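Local coordinates for APC3568 protein (Geobacillus stearothermophilus, PDB 1RFZ) that is of unknown function but belongs to the phosphatidylglycerophosphatase A family, so it may share that activity, at residues S88-D93 with N142-D147; V54-S59 with N109-I114. All coordinates share one frame; numbering follows the deposited sequence.

Contact 1: residues S88-D93 with N142-D147; sequences SIIRRD and NTFLDD
Thr143 turns its hydroxyl onto the last turn of helix 86-92, where OG1 donates a hydrogen bond to the backbone O of Ile90, 2.6 Å away. The bond lies close to the line of the carbonyl: the C=O...OG1 angle is 158°, and the donor sits slightly out of the carbonyl plane. OG1 reaches that acceptor because it stands anti to the carbonyl carbon of Thr143 (chi1 -72°), while CG2 takes the position anti to the backbone N and approaches Asp93 OD1 instead. The Asp93 and Thr143 side chains run alongside each other, pointing opposite ways, the CB of Asp93 passing 3.5 Å from Thr143 OG1. Asp93 is where helix 86-92 breaks off, with a positive phi, and the Ile90 carbonyl, which also accepts a weak backbone bond from Asp93 N, gains the threonine as a further donor. The contact thus ties the C-terminal end of one helix to the loop leading into helix 145-163 in this all-helical fold. Replacing Thr143 by a valine would probably leave the Ile90 carbonyl without its side-chain donor and weaken the link between helix end and loop. Next to the polar pair, Ile90 lies roughly perpendicular to Thr143, and Ile90 CG2 meets the Phe144 ring obliquely at CE1, 4.0 Å away. Leu73 of helix 61-76 and Leu103 of helix 99-109 also pack on this ring, and Asp74 OD2 accepts a hydrogen bond from Leu145 N.

Contact 2: residues V54-S59 with N109-I114; sequences VNRVIS and NVYGSI. With SO4 (sulfate ion), chain E.
A sulfate ion, probably from the crystallisation liquor, sits beside the meeting point of Arg56 and Tyr111, whose closest approach is from the arginine CG to the phenol OH, 3.9 Å. Arg56 NE donates a hydrogen bond to sulfate O2 at 3.0 Å, a bent one with an N-H...O angle of 134°. The bend of the arginine chain at chi2 (59°) brings CD and NE round to the anion, and CG also lies beside it, 3.3 Å from sulfate O3. That same O3 lies at the edge of the Tyr111 ring, in its plane and on the hydroxyl side, but it is modelled too close to the hydroxyl, and the detail of this approach is doubtful. Arg56 is poorly ordered, so the details of its grip are uncertain. Arg159 of helix 145-163 supplies a second donor to the sulfate through NH2, and the two arginines would probably offset its negative charge.

Away from the anion the contact is apolar. With CG1 anti to the backbone N (chi1 164°), Val57 CG2 falls anti to the carbonyl carbon and lies obliquely against the ring at CD1 and CE1, and the CE1 distance is 3.4 Å. Val57 itself is buried, with Val63 and Ile152 packing on it from helices 61-76 and 145-163. The tyrosine backbone is carried by a type I turn from Asn109 to Gly112, closed by a 2.7 Å bond from Gly112 N to Asn109 O, and the Tyr111 carbonyl accepts a hydrogen bond from Ser158 OG. Helix 47-58, the turn after helix 99-109 and helix 145-163 therefore converge at the edge of the helical bundle on a site where two arginines hold a sulfate beside the Tyr111 hydroxyl, although no natural anion is established there.

Overall arrangement
Contacts 1 and 2 lie on opposite sides of the chain's centre, their own centres 22 Å apart and their nearest atoms about 9 Å apart, so neither touches the other. Along the sequence one segment of contact 2 comes before each segment of contact 1, and the helices between them provide the connection. Helix 99-109 packs on Phe144 of contact 1 and runs into the turn that carries Tyr111 of contact 2. Helix 145-163 begins at contact 1 and later brings Arg159 to the sulfate. Acidic residues gather near contact 1, where Asp147 lies close to Asp100, Glu101 and Asp123, whereas the bound anion belongs to contact 2.

Contact 1: residues S88-D93 with N142-D147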
ATOM      1  N   SER A  88      -1.925 -26.470  -4.937  1.00 81.98           N
ATOM      2  CA  SER A  88      -0.930 -26.539  -5.995  1.00 83.87           C
ATOM      3  C   SER A  88      -0.286 -25.188  -6.337  1.00 85.45           C
ATOM      4  O   SER A  88       0.940 -25.096  -6.468  1.00 84.18           O
ATOM      5  CB  SER A  88      -1.579 -27.143  -7.229  1.00 83.24           C
ATOM      6  OG  SER A  88      -2.811 -26.488  -7.486  1.00 82.88           O
ATOM      7  N   ILE A  89      -1.109 -24.149  -6.479  1.00 85.80           N
ATOM      8  CA  ILE A  89      -0.612 -22.804  -6.797  1.00 87.14           C
ATOM      9  C   ILE A  89       0.451 -22.366  -5.779  1.00 87.18           C
ATOM     10  O   ILE A  89       1.571 -21.972  -6.141  1.00 84.11           O
ATOM     11  CB  ILE A  89      -1.768 -21.756  -6.774  1.00 86.55           C
ATOM     12  CG1 ILE A  89      -2.823 -22.098  -7.829  1.00 87.27           C
ATOM     13  CG2 ILE A  89      -1.212 -20.356  -7.028  1.00 89.97           C
ATOM     14  CD1 ILE A  89      -4.014 -21.153  -7.841  1.00 84.10           C
ATOM     15  N   ILE A  90       0.075 -22.440  -4.503  1.00 87.67           N
ATOM     16  CA  ILE A  90       0.951 -22.070  -3.403  1.00 85.07           C
ATOM     17  C   ILE A  90       2.122 -23.030  -3.289  1.00 85.66           C
ATOM     18  O   ILE A  90       3.256 -22.601  -3.080  1.00 85.30           O
ATOM     19  CB  ILE A  90       0.191 -22.058  -2.056  1.00 82.06           C
ATOM     20  CG1 ILE A  90      -0.924 -21.015  -2.109  1.00 81.70           C
ATOM     21  CG2 ILE A  90       1.162 -21.768  -0.906  1.00 81.65           C
ATOM     22  CD1 ILE A  90      -1.677 -20.864  -0.816  1.00 79.80           C
ATOM     23  N   ARG A  91       1.856 -24.328  -3.424  1.00 87.77           N
ATOM     24  CA  ARG A  91       2.942 -25.284  -3.315  1.00 92.38           C
ATOM     25  C   ARG A  91       3.969 -25.067  -4.418  1.00 95.44           C
ATOM     26  O   ARG A  91       5.179 -25.146  -4.176  1.00 98.04           O
ATOM     27  CB  ARG A  91       2.435 -26.717  -3.354  1.00 92.25           C
ATOM     28  CG  ARG A  91       3.524 -27.670  -2.922  1.00 90.95           C
ATOM     29  CD  ARG A  91       2.982 -28.968  -2.382  1.00 92.93           C
ATOM     30  NE  ARG A  91       4.050 -29.745  -1.763  1.00 95.51           N
ATOM     31  CZ  ARG A  91       3.891 -30.959  -1.248  1.00 97.53           C
ATOM     32  NH1 ARG A  91       2.696 -31.540  -1.274  1.00 99.11           N
ATOM     33  NH2 ARG A  91       4.928 -31.596  -0.715  1.00 98.16           N
ATOM     34  N   ARG A  92       3.482 -24.769  -5.620  1.00 98.60           N
ATOM     35  CA  ARG A  92       4.358 -24.532  -6.762  1.00102.05           C
ATOM     36  C   ARG A  92       5.132 -23.220  -6.647  1.00 98.32           C
ATOM     37  O   ARG A  92       6.260 -23.119  -7.138  1.00 98.60           O
ATOM     38  CB  ARG A  92       3.550 -24.532  -8.064  1.00109.41           C
ATOM     39  CG  ARG A  92       2.818 -25.835  -8.346  1.00121.49           C
ATOM     40  CD  ARG A  92       3.769 -27.019  -8.392  1.00133.65           C
ATOM     41  NE  ARG A  92       3.046 -28.287  -8.439  1.00143.43           N
ATOM     42  CZ  ARG A  92       3.633 -29.478  -8.501  1.00147.56           C
ATOM     43  NH1 ARG A  92       4.955 -29.566  -8.527  1.00149.30           N
ATOM     44  NH2 ARG A  92       2.896 -30.582  -8.532  1.00149.07           N
ATOM     45  N   ASP A  93       4.535 -22.219  -6.003  1.00 93.14           N
ATOM     46  CA  ASP A  93       5.192 -20.924  -5.849  1.00 89.69           C
ATOM     47  C   ASP A  93       5.375 -20.332  -7.243  1.00 90.85           C
ATOM     48  O   ASP A  93       6.505 -20.126  -7.716  1.00 90.27           O
ATOM     49  CB  ASP A  93       6.557 -21.096  -5.148  1.00 84.87           C
ATOM     50  CG  ASP A  93       7.305 -19.770  -4.941  1.00 78.83           C
ATOM     51  OD1 ASP A  93       6.674 -18.796  -4.467  1.00 71.52           O
ATOM     52  OD2 ASP A  93       8.528 -19.715  -5.237  1.00 71.81           O
ATOM     53  N   ASN A 142       8.628 -22.906   0.945  1.00 80.41           N
ATOM     54  CA  ASN A 142       8.880 -21.603   1.549  1.00 79.84           C
ATOM     55  C   ASN A 142       8.290 -20.440   0.754  1.00 79.79           C
ATOM     56  O   ASN A 142       8.858 -19.350   0.718  1.00 81.60           O
ATOM     57  CB  ASN A 142      10.387 -21.405   1.718  1.00 80.17           C
ATOM     58  CG  ASN A 142      11.017 -22.467   2.602  1.00 79.76           C
ATOM     59  OD1 ASN A 142      10.585 -22.680   3.734  1.00 79.49           O
ATOM     60  ND2 ASN A 142      12.047 -23.135   2.092  1.00 80.26           N
ATOM     61  N   THR A 143       7.142 -20.677   0.130  1.00 79.45           N
ATOM     62  CA  THR A 143       6.465 -19.659  -0.665  1.00 78.73           C
ATOM     63  C   THR A 143       6.389 -18.295   0.027  1.00 76.09           C
ATOM     64  O   THR A 143       6.843 -17.283  -0.513  1.00 76.94           O
ATOM     65  CB  THR A 143       5.032 -20.112  -1.023  1.00 81.04           C
ATOM     66  OG1 THR A 143       5.099 -21.155  -2.002  1.00 83.71           O
ATOM     67  CG2 THR A 143       4.211 -18.947  -1.570  1.00 82.79           C
ATOM     68  N   PHE A 144       5.809 -18.267   1.219  1.00 71.71           N
ATOM     69  CA  PHE A 144       5.676 -17.025   1.952  1.00 65.40           C
ATOM     70  C   PHE A 144       6.912 -16.606   2.719  1.00 65.97           C
ATOM     71  O   PHE A 144       7.349 -15.455   2.624  1.00 66.10           O
ATOM     72  CB  PHE A 144       4.534 -17.121   2.943  1.00 57.83           C
ATOM     73  CG  PHE A 144       3.195 -17.197   2.309  1.00 52.17           C
ATOM     74  CD1 PHE A 144       2.685 -18.419   1.881  1.00 49.64           C
ATOM     75  CD2 PHE A 144       2.407 -16.054   2.200  1.00 49.50           C
ATOM     76  CE1 PHE A 144       1.383 -18.505   1.354  1.00 49.19           C
ATOM     77  CE2 PHE A 144       1.111 -16.119   1.679  1.00 48.64           C
ATOM     78  CZ  PHE A 144       0.590 -17.347   1.254  1.00 48.22           C
ATOM     79  N   LEU A 145       7.467 -17.543   3.481  1.00 66.20           N
ATOM     80  CA  LEU A 145       8.617 -17.249   4.318  1.00 68.70           C
ATOM     81  C   LEU A 145       9.823 -16.540   3.710  1.00 72.49           C
ATOM     82  O   LEU A 145      10.353 -15.614   4.326  1.00 70.66           O
ATOM     83  CB  LEU A 145       9.105 -18.509   5.042  1.00 65.92           C
ATOM     84  CG  LEU A 145      10.159 -18.118   6.098  1.00 65.80           C
ATOM     85  CD1 LEU A 145       9.503 -17.200   7.139  1.00 61.76           C
ATOM     86  CD2 LEU A 145      10.768 -19.350   6.762  1.00 62.53           C
ATOM     87  N   ASP A 146      10.279 -16.944   2.528  1.00 75.83           N
ATOM     88  CA  ASP A 146      11.456 -16.279   1.973  1.00 75.61           C
ATOM     89  C   ASP A 146      11.155 -14.850   1.527  1.00 71.83           C
ATOM     90  O   ASP A 146      12.062 -14.081   1.212  1.00 72.82           O
ATOM     91  CB  ASP A 146      12.072 -17.102   0.835  1.00 79.05           C
ATOM     92  CG  ASP A 146      11.353 -16.932  -0.476  1.00 84.10           C
ATOM     93  OD1 ASP A 146      10.122 -17.169  -0.520  1.00 88.02           O
ATOM     94  OD2 ASP A 146      12.036 -16.569  -1.464  1.00 87.35           O
ATOM     95  N   ASP A 147       9.873 -14.504   1.507  1.00 67.88           N
ATOM     96  CA  ASP A 147       9.430 -13.150   1.158  1.00 66.03           C
ATOM     97  C   ASP A 147       9.411 -12.309   2.444  1.00 63.10           C
ATOM     98  O   ASP A 147       9.878 -11.169   2.464  1.00 66.10           O
ATOM     99  CB  ASP A 147       8.018 -13.176   0.560  1.00 69.13           C
ATOM    100  CG  ASP A 147       8.016 -13.215  -0.963  1.00 66.65           C
ATOM    101  OD1 ASP A 147       6.910 -13.296  -1.538  1.00 65.21           O
ATOM    102  OD2 ASP A 147       9.101 -13.160  -1.582  1.00 65.53           O
TER

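Contact 2: residues V54-S59 with N109-I114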
ATOM      1  N   VAL A  54      16.367  -6.140  13.825  1.00 46.10           N
ATOM      2  CA  VAL A  54      15.588  -7.312  13.458  1.00 48.36           C
ATOM      3  C   VAL A  54      14.622  -7.679  14.614  1.00 52.26           C
ATOM      4  O   VAL A  54      13.441  -7.976  14.389  1.00 50.35           O
ATOM      5  CB  VAL A  54      16.513  -8.507  13.130  1.00 46.22           C
ATOM      6  CG1 VAL A  54      15.698  -9.666  12.554  1.00 44.09           C
ATOM      7  CG2 VAL A  54      17.558  -8.073  12.134  1.00 42.92           C
ATOM      8  N   ASN A  55      15.114  -7.638  15.850  1.00 56.26           N
ATOM      9  CA  ASN A  55      14.269  -7.960  16.990  1.00 60.42           C
ATOM     10  C   ASN A  55      13.165  -6.932  17.097  1.00 62.64           C
ATOM     11  O   ASN A  55      12.019  -7.245  17.447  1.00 64.01           O
ATOM     12  CB  ASN A  55      15.083  -7.962  18.283  1.00 62.72           C
ATOM     13  CG  ASN A  55      16.003  -9.166  18.397  1.00 62.92           C
ATOM     14  OD1 ASN A  55      15.592 -10.304  18.163  1.00 64.70           O
ATOM     15  ND2 ASN A  55      17.251  -8.921  18.777  1.00 65.08           N
ATOM     16  N   ARG A  56      13.513  -5.693  16.780  1.00 65.01           N
ATOM     17  CA  ARG A  56      12.558  -4.603  16.858  1.00 69.27           C
ATOM     18  C   ARG A  56      11.347  -4.821  15.964  1.00 65.52           C
ATOM     19  O   ARG A  56      10.209  -4.649  16.400  1.00 67.42           O
ATOM     20  CB  ARG A  56      13.238  -3.290  16.504  1.00 77.97           C
ATOM     21  CG  ARG A  56      12.747  -2.171  17.360  1.00 88.84           C
ATOM     22  CD  ARG A  56      13.009  -2.489  18.806  1.00100.32           C
ATOM     23  NE  ARG A  56      12.239  -1.621  19.679  1.00112.20           N
ATOM     24  CZ  ARG A  56      12.296  -1.661  21.003  1.00117.84           C
ATOM     25  NH1 ARG A  56      13.099  -2.534  21.602  1.00120.79           N
ATOM     26  NH2 ARG A  56      11.550  -0.831  21.724  1.00120.32           N
ATOM     27  N   VAL A  57      11.596  -5.191  14.712  1.00 60.30           N
ATOM     28  CA  VAL A  57      10.521  -5.449  13.765  1.00 55.07           C
ATOM     29  C   VAL A  57       9.645  -6.632  14.218  1.00 53.39           C
ATOM     30  O   VAL A  57       8.408  -6.589  14.138  1.00 49.62           O
ATOM     31  CB  VAL A  57      11.105  -5.753  12.367  1.00 54.72           C
ATOM     32  CG1 VAL A  57      10.053  -6.396  11.464  1.00 51.75           C
ATOM     33  CG2 VAL A  57      11.603  -4.480  11.747  1.00 53.11           C
ATOM     34  N   ILE A  58      10.301  -7.683  14.697  1.00 51.44           N
ATOM     35  CA  ILE A  58       9.606  -8.879  15.131  1.00 49.54           C
ATOM     36  C   ILE A  58       8.725  -8.644  16.357  1.00 50.24           C
ATOM     37  O   ILE A  58       7.705  -9.322  16.539  1.00 52.05           O
ATOM     38  CB  ILE A  58      10.628 -10.017  15.344  1.00 46.86           C
ATOM     39  CG1 ILE A  58      11.070 -10.539  13.966  1.00 45.28           C
ATOM     40  CG2 ILE A  58      10.026 -11.148  16.158  1.00 46.07           C
ATOM     41  CD1 ILE A  58      12.335 -11.382  13.956  1.00 40.90           C
ATOM     42  N   SER A  59       9.084  -7.664  17.177  1.00 50.37           N
ATOM     43  CA  SER A  59       8.288  -7.334  18.369  1.00 51.89           C
ATOM     44  C   SER A  59       6.914  -6.720  18.046  1.00 53.14           C
ATOM     45  O   SER A  59       6.105  -6.491  18.943  1.00 51.82           O
ATOM     46  CB  SER A  59       9.053  -6.342  19.231  1.00 52.12           C
ATOM     47  OG  SER A  59       9.259  -5.139  18.513  1.00 51.79           O
ATOM     48  N   ASN A 109       6.044  -2.025   5.234  1.00 43.84           N
ATOM     49  CA  ASN A 109       5.383  -0.748   5.540  1.00 46.03           C
ATOM     50  C   ASN A 109       5.536  -0.369   6.999  1.00 46.44           C
ATOM     51  O   ASN A 109       5.580   0.811   7.341  1.00 48.23           O
ATOM     52  CB  ASN A 109       3.886  -0.787   5.216  1.00 46.07           C
ATOM     53  CG  ASN A 109       3.552  -0.080   3.917  1.00 48.81           C
ATOM     54  OD1 ASN A 109       4.263   0.839   3.495  1.00 49.80           O
ATOM     55  ND2 ASN A 109       2.458  -0.494   3.280  1.00 49.31           N
ATOM     56  N   VAL A 110       5.596  -1.378   7.858  1.00 45.36           N
ATOM     57  CA  VAL A 110       5.750  -1.167   9.288  1.00 43.05           C
ATOM     58  C   VAL A 110       6.799  -0.094   9.553  1.00 43.39           C
ATOM     59  O   VAL A 110       6.703   0.642  10.525  1.00 43.93           O
ATOM     60  CB  VAL A 110       6.130  -2.500   9.987  1.00 42.16           C
ATOM     61  CG1 VAL A 110       6.945  -2.239  11.240  1.00 41.59           C
ATOM     62  CG2 VAL A 110       4.871  -3.268  10.331  1.00 38.38           C
ATOM     63  N   TYR A 111       7.805   0.007   8.694  1.00 43.91           N
ATOM     64  CA  TYR A 111       8.808   1.034   8.893  1.00 44.69           C
ATOM     65  C   TYR A 111       8.881   2.075   7.793  1.00 46.22           C
ATOM     66  O   TYR A 111       9.801   2.902   7.772  1.00 46.70           O
ATOM     67  CB  TYR A 111      10.176   0.413   9.170  1.00 45.43           C
ATOM     68  CG  TYR A 111      10.315   0.099  10.631  1.00 46.80           C
ATOM     69  CD1 TYR A 111      10.137  -1.194  11.107  1.00 47.61           C
ATOM     70  CD2 TYR A 111      10.505   1.129  11.565  1.00 48.14           C
ATOM     71  CE1 TYR A 111      10.137  -1.458  12.481  1.00 47.85           C
ATOM     72  CE2 TYR A 111      10.503   0.882  12.935  1.00 46.92           C
ATOM     73  CZ  TYR A 111      10.320  -0.414  13.385  1.00 48.12           C
ATOM     74  OH  TYR A 111      10.346  -0.680  14.735  1.00 47.90           O
ATOM     75  N   GLY A 112       7.903   2.043   6.889  1.00 45.81           N
ATOM     76  CA  GLY A 112       7.846   3.039   5.837  1.00 45.72           C
ATOM     77  C   GLY A 112       8.132   2.679   4.394  1.00 45.31           C
ATOM     78  O   GLY A 112       8.598   1.587   4.062  1.00 46.84           O
ATOM     79  N   SER A 113       7.839   3.643   3.529  1.00 42.49           N
ATOM     80  CA  SER A 113       8.053   3.502   2.104  1.00 42.55           C
ATOM     81  C   SER A 113       9.530   3.341   1.765  1.00 41.05           C
ATOM     82  O   SER A 113       9.867   2.690   0.789  1.00 42.53           O
ATOM     83  CB  SER A 113       7.480   4.716   1.369  1.00 44.83           C
ATOM     84  OG  SER A 113       8.127   5.903   1.773  1.00 46.66           O
ATOM     85  N   ILE A 114      10.407   3.931   2.567  1.00 41.37           N
ATOM     86  CA  ILE A 114      11.842   3.844   2.327  1.00 41.10           C
ATOM     87  C   ILE A 114      12.344   2.417   2.111  1.00 42.49           C
ATOM     88  O   ILE A 114      13.184   2.174   1.242  1.00 43.82           O
ATOM     89  CB  ILE A 114      12.625   4.490   3.481  1.00 41.41           C
ATOM     90  CG1 ILE A 114      12.880   5.946   3.158  1.00 41.66           C
ATOM     91  CG2 ILE A 114      13.942   3.822   3.674  1.00 40.43           C
ATOM     92  CD1 ILE A 114      11.652   6.657   2.726  1.00 47.75           C
TER
HETATM   93  S   SO4 E 401      10.622   1.219  17.686  1.00 68.75           S
HETATM   94  O1  SO4 E 401      10.687   2.431  16.830  1.00 66.41           O
HETATM   95  O2  SO4 E 401      11.937   1.030  18.344  1.00 65.60           O
HETATM   96  O3  SO4 E 401      10.265   0.022  16.887  1.00 66.18           O
HETATM   97  O4  SO4 E 401       9.583   1.380  18.730  1.00 68.36           O